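Local coordinates for protein TarM (Staphylococcus aureus subsp. aureus 21178, PDB 4X7R) that belongs to the group 1 glycosyltransferase family with a two-domain GT-B fold, and holds UDP and a sulfated glycan in this model, at residues Val39-Lys44 with Phe231-Asn236; Phe235-Asn238 with Gln243-Gly246. The protein carries 1 engineered substitution. All coordinates share one frame; numbering follows the deposited sequence.

Interaction 1: Val39-Lys44 with Phe231-Asn236. With SUS (2-deoxy-3,6-di-O-sulfo-2-(sulfoamino)-alpha-D-glucopyranose), chain C.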
loop_
_atom_site.group_PDB
_atom_site.type_symbol
_atom_site.label_atom_id
_atom_site.label_comp_id
_atom_site.label_asym_id
_atom_site.label_seq_id
_atom_site.Cartn_x
_atom_site.Cartn_y
_atom_site.Cartn_z
ATOM N N VAL A 39 0.423 -6.924 -10.660
ATOM C CA VAL A 39 1.596 -7.806 -10.476
ATOM C C VAL A 39 2.284 -7.389 -9.171
ATOM O O VAL A 39 2.640 -6.219 -9.027
ATOM C CB VAL A 39 2.585 -7.754 -11.664
ATOM C CG1 VAL A 39 3.732 -8.759 -11.469
ATOM C CG2 VAL A 39 1.863 -7.967 -13.000
ATOM N N THR A 40 2.434 -8.330 -8.219
ATOM C CA THR A 40 3.111 -8.118 -6.936
ATOM C C THR A 40 4.377 -8.977 -6.857
ATOM O O THR A 40 4.520 -9.930 -7.628
ATOM C CB THR A 40 2.172 -8.291 -5.745
ATOM O OG1 THR A 40 1.725 -9.654 -5.681
ATOM C CG2 THR A 40 1.000 -7.313 -5.778
ATOM N N PHE A 41 5.307 -8.620 -5.936
ATOM C CA PHE A 41 6.601 -9.281 -5.818
ATOM C C PHE A 41 6.927 -9.777 -4.416
ATOM O O PHE A 41 7.938 -10.432 -4.240
ATOM C CB PHE A 41 7.726 -8.354 -6.373
ATOM C CG PHE A 41 7.457 -7.869 -7.787
ATOM C CD1 PHE A 41 7.731 -8.682 -8.882
ATOM C CD2 PHE A 41 6.925 -6.597 -8.017
ATOM C CE1 PHE A 41 7.458 -8.246 -10.190
ATOM C CE2 PHE A 41 6.644 -6.166 -9.317
ATOM C CZ PHE A 41 6.905 -6.996 -10.399
ATOM N N ASP A 42 6.072 -9.522 -3.428
ATOM C CA ASP A 42 6.358 -9.985 -2.078
ATOM C C ASP A 42 5.920 -11.444 -1.886
ATOM O O ASP A 42 5.169 -12.012 -2.692
ATOM C CB ASP A 42 5.612 -9.102 -1.049
ATOM C CG ASP A 42 4.109 -9.267 -1.141
ATOM O OD1 ASP A 42 3.585 -9.302 -2.276
ATOM O OD2 ASP A 42 3.453 -9.338 -0.081
ATOM N N TYR A 43 6.309 -11.989 -0.743
ATOM C CA TYR A 43 5.975 -13.328 -0.335
ATOM C C TYR A 43 4.980 -13.250 0.810
ATOM O O TYR A 43 5.240 -12.606 1.826
ATOM C CB TYR A 43 7.248 -14.101 0.124
ATOM C CG TYR A 43 6.879 -15.481 0.619
ATOM C CD1 TYR A 43 6.556 -16.498 -0.275
ATOM C CD2 TYR A 43 6.734 -15.735 1.982
ATOM C CE1 TYR A 43 6.165 -17.756 0.177
ATOM C CE2 TYR A 43 6.321 -16.979 2.446
ATOM C CZ TYR A 43 6.053 -17.992 1.542
ATOM O OH TYR A 43 5.603 -19.201 2.004
ATOM N N LYS A 44 3.858 -13.926 0.659
ATOM C CA LYS A 44 2.873 -14.096 1.730
ATOM C C LYS A 44 2.504 -15.572 1.700
ATOM O O LYS A 44 2.412 -16.150 0.619
ATOM C CB LYS A 44 1.603 -13.246 1.509
ATOM C CG LYS A 44 1.773 -11.776 1.859
ATOM C CD LYS A 44 0.408 -11.068 1.921
ATOM C CE LYS A 44 0.557 -9.603 2.295
ATOM N NZ LYS A 44 1.021 -8.781 1.147
ATOM N N PHE A 231 10.261 0.026 -9.939
ATOM C CA PHE A 231 10.623 0.484 -11.287
ATOM C C PHE A 231 11.750 -0.311 -11.947
ATOM O O PHE A 231 11.554 -0.667 -13.113
ATOM C CB PHE A 231 10.859 2.002 -11.353
ATOM C CG PHE A 231 11.116 2.545 -12.735
ATOM C CD1 PHE A 231 10.062 2.895 -13.570
ATOM C CD2 PHE A 231 12.418 2.763 -13.186
ATOM C CE1 PHE A 231 10.308 3.447 -14.829
ATOM C CE2 PHE A 231 12.661 3.309 -14.448
ATOM C CZ PHE A 231 11.608 3.634 -15.264
ATOM N N PRO A 232 12.885 -0.637 -11.259
ATOM C CA PRO A 232 13.937 -1.460 -11.916
ATOM C C PRO A 232 13.476 -2.819 -12.440
ATOM O O PRO A 232 14.005 -3.260 -13.447
ATOM C CB PRO A 232 15.014 -1.620 -10.831
ATOM C CG PRO A 232 14.796 -0.423 -9.904
ATOM C CD PRO A 232 13.295 -0.268 -9.878
ATOM N N LYS A 233 12.477 -3.461 -11.808
ATOM C CA LYS A 233 11.946 -4.753 -12.308
ATOM C C LYS A 233 11.385 -4.610 -13.698
ATOM O O LYS A 233 11.720 -5.428 -14.562
ATOM C CB LYS A 233 10.916 -5.367 -11.359
ATOM C CG LYS A 233 11.503 -5.643 -9.987
ATOM C CD LYS A 233 10.437 -5.943 -8.991
ATOM C CE LYS A 233 11.050 -6.415 -7.705
ATOM N NZ LYS A 233 11.191 -5.307 -6.733
ATOM N N MET A 234 10.579 -3.537 -13.935
ATOM C CA MET A 234 9.998 -3.263 -15.243
ATOM C C MET A 234 11.089 -2.748 -16.186
ATOM O O MET A 234 11.184 -3.211 -17.323
ATOM C CB MET A 234 8.856 -2.212 -15.146
ATOM C CG MET A 234 8.236 -1.830 -16.520
ATOM S SD MET A 234 7.100 -0.430 -16.450
ATOM C CE MET A 234 8.239 0.933 -16.098
ATOM N N PHE A 235 11.855 -1.748 -15.734
ATOM C CA PHE A 235 12.895 -1.111 -16.535
ATOM C C PHE A 235 13.924 -2.103 -17.134
ATOM O O PHE A 235 14.237 -2.000 -18.314
ATOM C CB PHE A 235 13.596 0.009 -15.740
ATOM C CG PHE A 235 14.449 0.925 -16.597
ATOM C CD1 PHE A 235 13.877 1.703 -17.604
ATOM C CD2 PHE A 235 15.819 1.020 -16.391
ATOM C CE1 PHE A 235 14.665 2.540 -18.404
ATOM C CE2 PHE A 235 16.604 1.883 -17.174
ATOM C CZ PHE A 235 16.020 2.636 -18.175
ATOM N N ASN A 236 14.419 -3.056 -16.331
ATOM C CA ASN A 236 15.439 -4.029 -16.754
ATOM C C ASN A 236 14.953 -5.183 -17.658
ATOM O O ASN A 236 15.794 -5.962 -18.113
ATOM C CB ASN A 236 16.177 -4.589 -15.538
ATOM C CG ASN A 236 16.925 -3.566 -14.719
ATOM O OD1 ASN A 236 17.203 -2.454 -15.146
ATOM N ND2 ASN A 236 17.269 -3.921 -13.506
HETATM N N2 SUS C . 11.270 -5.113 -3.036
HETATM C C1 SUS C . 11.871 -4.888 -0.659
HETATM S S1 SUS C . 10.600 -6.706 -3.386
HETATM C C2 SUS C . 10.801 -4.664 -1.712
HETATM S S2 SUS C . 8.602 -3.275 3.549
HETATM C C3 SUS C . 10.386 -3.177 -1.738
HETATM O O3 SUS C . 9.295 -2.967 -2.659
HETATM S S3 SUS C . 9.542 -2.123 -3.907
HETATM C C4 SUS C . 10.009 -2.643 -0.349
HETATM O O4 SUS C . 9.895 -1.242 -0.501
HETATM C C5 SUS C . 11.120 -3.012 0.698
HETATM O O5 SUS C . 11.390 -4.445 0.637
HETATM C C6 SUS C . 10.710 -2.774 2.149
HETATM O O6 SUS C . 9.545 -3.543 2.389
HETATM O O1S SUS C . 9.090 -6.582 -3.566
HETATM O O2S SUS C . 11.285 -7.191 -4.655
HETATM O O3S SUS C . 10.887 -7.669 -2.234
HETATM O O4S SUS C . 7.345 -4.126 3.340
HETATM O O5S SUS C . 9.310 -3.653 4.852
HETATM O O6S SUS C . 8.210 -1.794 3.577
HETATM O O7S SUS C . 10.044 -0.772 -3.437
HETATM O O8S SUS C . 8.256 -1.928 -4.711
HETATM O O9S SUS C . 10.596 -2.780 -4.791
#

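Interaction 2: Phe235-Asn238 with Gln243-Gly246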
loop_
_atom_site.group_PDB
_atom_site.type_symbol
_atom_site.label_atom_id
_atom_site.label_comp_id
_atom_site.label_asym_id
_atom_site.label_seq_id
_atom_site.Cartn_x
_atom_site.Cartn_y
_atom_site.Cartn_z
ATOM N N PHE A 235 11.855 -1.748 -15.734
ATOM C CA PHE A 235 12.895 -1.111 -16.535
ATOM C C PHE A 235 13.924 -2.103 -17.134
ATOM O O PHE A 235 14.237 -2.000 -18.314
ATOM C CB PHE A 235 13.596 0.009 -15.740
ATOM C CG PHE A 235 14.449 0.925 -16.597
ATOM C CD1 PHE A 235 13.877 1.703 -17.604
ATOM C CD2 PHE A 235 15.819 1.020 -16.391
ATOM C CE1 PHE A 235 14.665 2.540 -18.404
ATOM C CE2 PHE A 235 16.604 1.883 -17.174
ATOM C CZ PHE A 235 16.020 2.636 -18.175
ATOM N N ASN A 236 14.419 -3.056 -16.331
ATOM C CA ASN A 236 15.439 -4.029 -16.754
ATOM C C ASN A 236 14.953 -5.183 -17.658
ATOM O O ASN A 236 15.794 -5.962 -18.113
ATOM C CB ASN A 236 16.177 -4.589 -15.538
ATOM C CG ASN A 236 16.925 -3.566 -14.719
ATOM O OD1 ASN A 236 17.203 -2.454 -15.146
ATOM N ND2 ASN A 236 17.269 -3.921 -13.506
ATOM N N THR A 237 13.629 -5.336 -17.900
ATOM C CA THR A 237 13.184 -6.445 -18.775
ATOM C C THR A 237 13.703 -6.243 -20.211
ATOM O O THR A 237 13.972 -5.113 -20.614
ATOM C CB THR A 237 11.664 -6.685 -18.770
ATOM O OG1 THR A 237 11.033 -5.704 -19.579
ATOM C CG2 THR A 237 11.050 -6.746 -17.396
ATOM N N ASN A 238 13.840 -7.339 -20.959
ATOM C CA ASN A 238 14.342 -7.342 -22.326
ATOM C C ASN A 238 13.285 -7.031 -23.402
ATOM O O ASN A 238 13.625 -7.092 -24.582
ATOM C CB ASN A 238 15.010 -8.694 -22.607
ATOM C CG ASN A 238 14.055 -9.885 -22.681
ATOM O OD1 ASN A 238 12.834 -9.790 -22.490
ATOM N ND2 ASN A 238 14.598 -11.049 -22.968
ATOM N N GLN A 243 4.926 -1.986 -23.952
ATOM C CA GLN A 243 4.999 -0.615 -23.474
ATOM C C GLN A 243 5.343 -0.551 -21.994
ATOM O O GLN A 243 4.968 -1.442 -21.204
ATOM C CB GLN A 243 3.686 0.131 -23.761
ATOM C CG GLN A 243 3.285 0.057 -25.238
ATOM C CD GLN A 243 2.051 0.838 -25.537
ATOM O OE1 GLN A 243 1.824 1.909 -24.976
ATOM N NE2 GLN A 243 1.248 0.342 -26.468
ATOM N N LYS A 244 6.074 0.512 -21.617
ATOM C CA LYS A 244 6.488 0.726 -20.223
ATOM C C LYS A 244 6.145 2.121 -19.755
ATOM O O LYS A 244 6.569 3.113 -20.364
ATOM C CB LYS A 244 7.991 0.433 -20.012
ATOM C CG LYS A 244 8.415 -1.004 -20.346
ATOM C CD LYS A 244 9.916 -1.218 -20.145
ATOM C CE LYS A 244 10.367 -2.652 -20.408
ATOM N NZ LYS A 244 11.804 -2.842 -20.035
ATOM N N TYR A 245 5.398 2.199 -18.643
ATOM C CA TYR A 245 4.992 3.471 -18.031
ATOM C C TYR A 245 5.281 3.427 -16.573
ATOM O O TYR A 245 5.152 2.376 -15.951
ATOM C CB TYR A 245 3.473 3.761 -18.210
ATOM C CG TYR A 245 3.055 3.895 -19.654
ATOM C CD1 TYR A 245 3.192 5.104 -20.330
ATOM C CD2 TYR A 245 2.604 2.793 -20.372
ATOM C CE1 TYR A 245 2.873 5.215 -21.682
ATOM C CE2 TYR A 245 2.255 2.901 -21.719
ATOM C CZ TYR A 245 2.406 4.110 -22.372
ATOM O OH TYR A 245 2.124 4.212 -23.706
ATOM N N GLY A 246 5.643 4.575 -16.030
ATOM C CA GLY A 246 5.878 4.732 -14.598
ATOM C C GLY A 246 4.863 5.742 -14.115
ATOM O O GLY A 246 4.682 6.767 -14.777
#

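Interaction 1: Val39-Lys44 with Phe231-Asn236
Phe-41 carries its CG anti to the carbonyl carbon (chi1 -54°), and this brings the ring over to Lys-233, whose chain runs out from helix 231-235 and bends only at its last torsion (chi4 96°). The two side chains pass each other in opposite directions, and the methylene CD of Lys-233 arrives over the middle of one ring face. The evidence for a CH-pi contact is direct: CD of Lys-233 stands 3.6 Å from the centroid of the Phe-41 ring and only 6° off its normal. All six ring carbons are nearly equidistant from it, from 3.7 Å at CD2 of Phe-41 to CD of Lys-233 up to 4.0 Å at CE1 of Phe-41 to the same CD.

The bend turns the amino group off the ring and into the bound glycan. NZ of Lys-233 donates to the N-sulfate oxygen O2S of SUS at 2.8 Å, and it also forms a salt bridge with a sulfate oxygen of the adjoining IDS unit. One lysine therefore serves two anionic sugars while its aliphatic part lies on an aromatic face, which probably restricts where the amino group can go. Phe-41 itself comes near the same N-sulfate, with its CB 3.6 Å from O1S of SUS. His-9 and Ser-230 hydrogen-bond the sugar as well.

Farther along segment 39-44, Lys-44 NZ bonds Asp-42 OD2 on its syn side at 2.8 Å, and has a second acidic partner in Glu-10. Strand 36-40 and strand 221-225, which precedes the helix, are parallel; Phe-41 lies just past the C-terminal end of strand 36-40, and helix 231-235 follows that of strand 221-225. A pocket along that edge of the sheet is characteristic of the Rossmann-like domains of GT-B proteins.

Interaction 2: Phe235-Asn238 with Gln243-Gly246
NZ of Lys-244 is gripped by the backbone carbonyls of Met-234, Phe-235 and Thr-237 and by the hydroxyl of Thr-237. Its shortest bond goes to the carbonyl of Met-234, the residue just before segment 235-238. Within the segment, OG1 of Thr-237 accepts at 3.0 Å from NZ of Lys-244. Two weaker bonds complete the set: NZ of Lys-244 lies 3.1 Å from Phe-235 O and 3.2 Å from Thr-237 O. An ammonium group has three protons, so four acceptors imply sharing, consistent with the two long distances.

Lys-244 gets there as a straight rod. Every torsion beyond CG is near 180° (chi4 -173°), and the amino group is carried from the strand to the carbonyls where the chain leaves helix 231-235. A positive charge among such carbonyls would be favoured electrostatically. Thr-237 approaches from the other direction, its CB pointing toward the lysine, and its hydroxyl lies 3.2 Å from CE of Lys-244 as well as meeting NZ. That same OG1 is tied to His-239 ND1, its stronger partner, which probably helps to hold the rotation of the threonine.

On the other face of the strand, the two flanking residues bond to each other. Tyr-245 OH donates to Gln-243 OE1 at 2.6 Å, nearly along the C=O axis (163°), and the acceptor lies in the plane of the tyrosine ring, at its edge. The amide NE2 of Gln-243 is occupied by the carbonyls of Lys-219 and Phe-491. Strand 221-225, helix 231-235 and the adjacent parallel strand 243-247 form a beta-alpha-beta crossover of the Rossmann-like sheet; Lys-244 ties its second strand back to the end of the helix, while Thr-237 also packs against Leu-211 and Glu-212 of helix 203-214.

From the N terminus, strand 36-40 leads into the first half of interaction 1, which closes 187 residues later on helix 231-235. That loop encloses the projecting ten-stranded antiparallel sheet. Interaction 2 closes a smaller loop, with four residues between its segments, as the chain turns into strand 243-247. The loops follow one another along the chain, neither nested nor crossed, and their segments overlap at Phe-235 and Asn-236. Met-234, in segment 231-236 next to Lys-233, packs its methyl CE 3.4 Å from Tyr-245 O. Together they tie the helix and the turn after it to the loop leaving strand 36-40 and to strand 243-247 of the same parallel sheet, interaction 1 nearer the glycan.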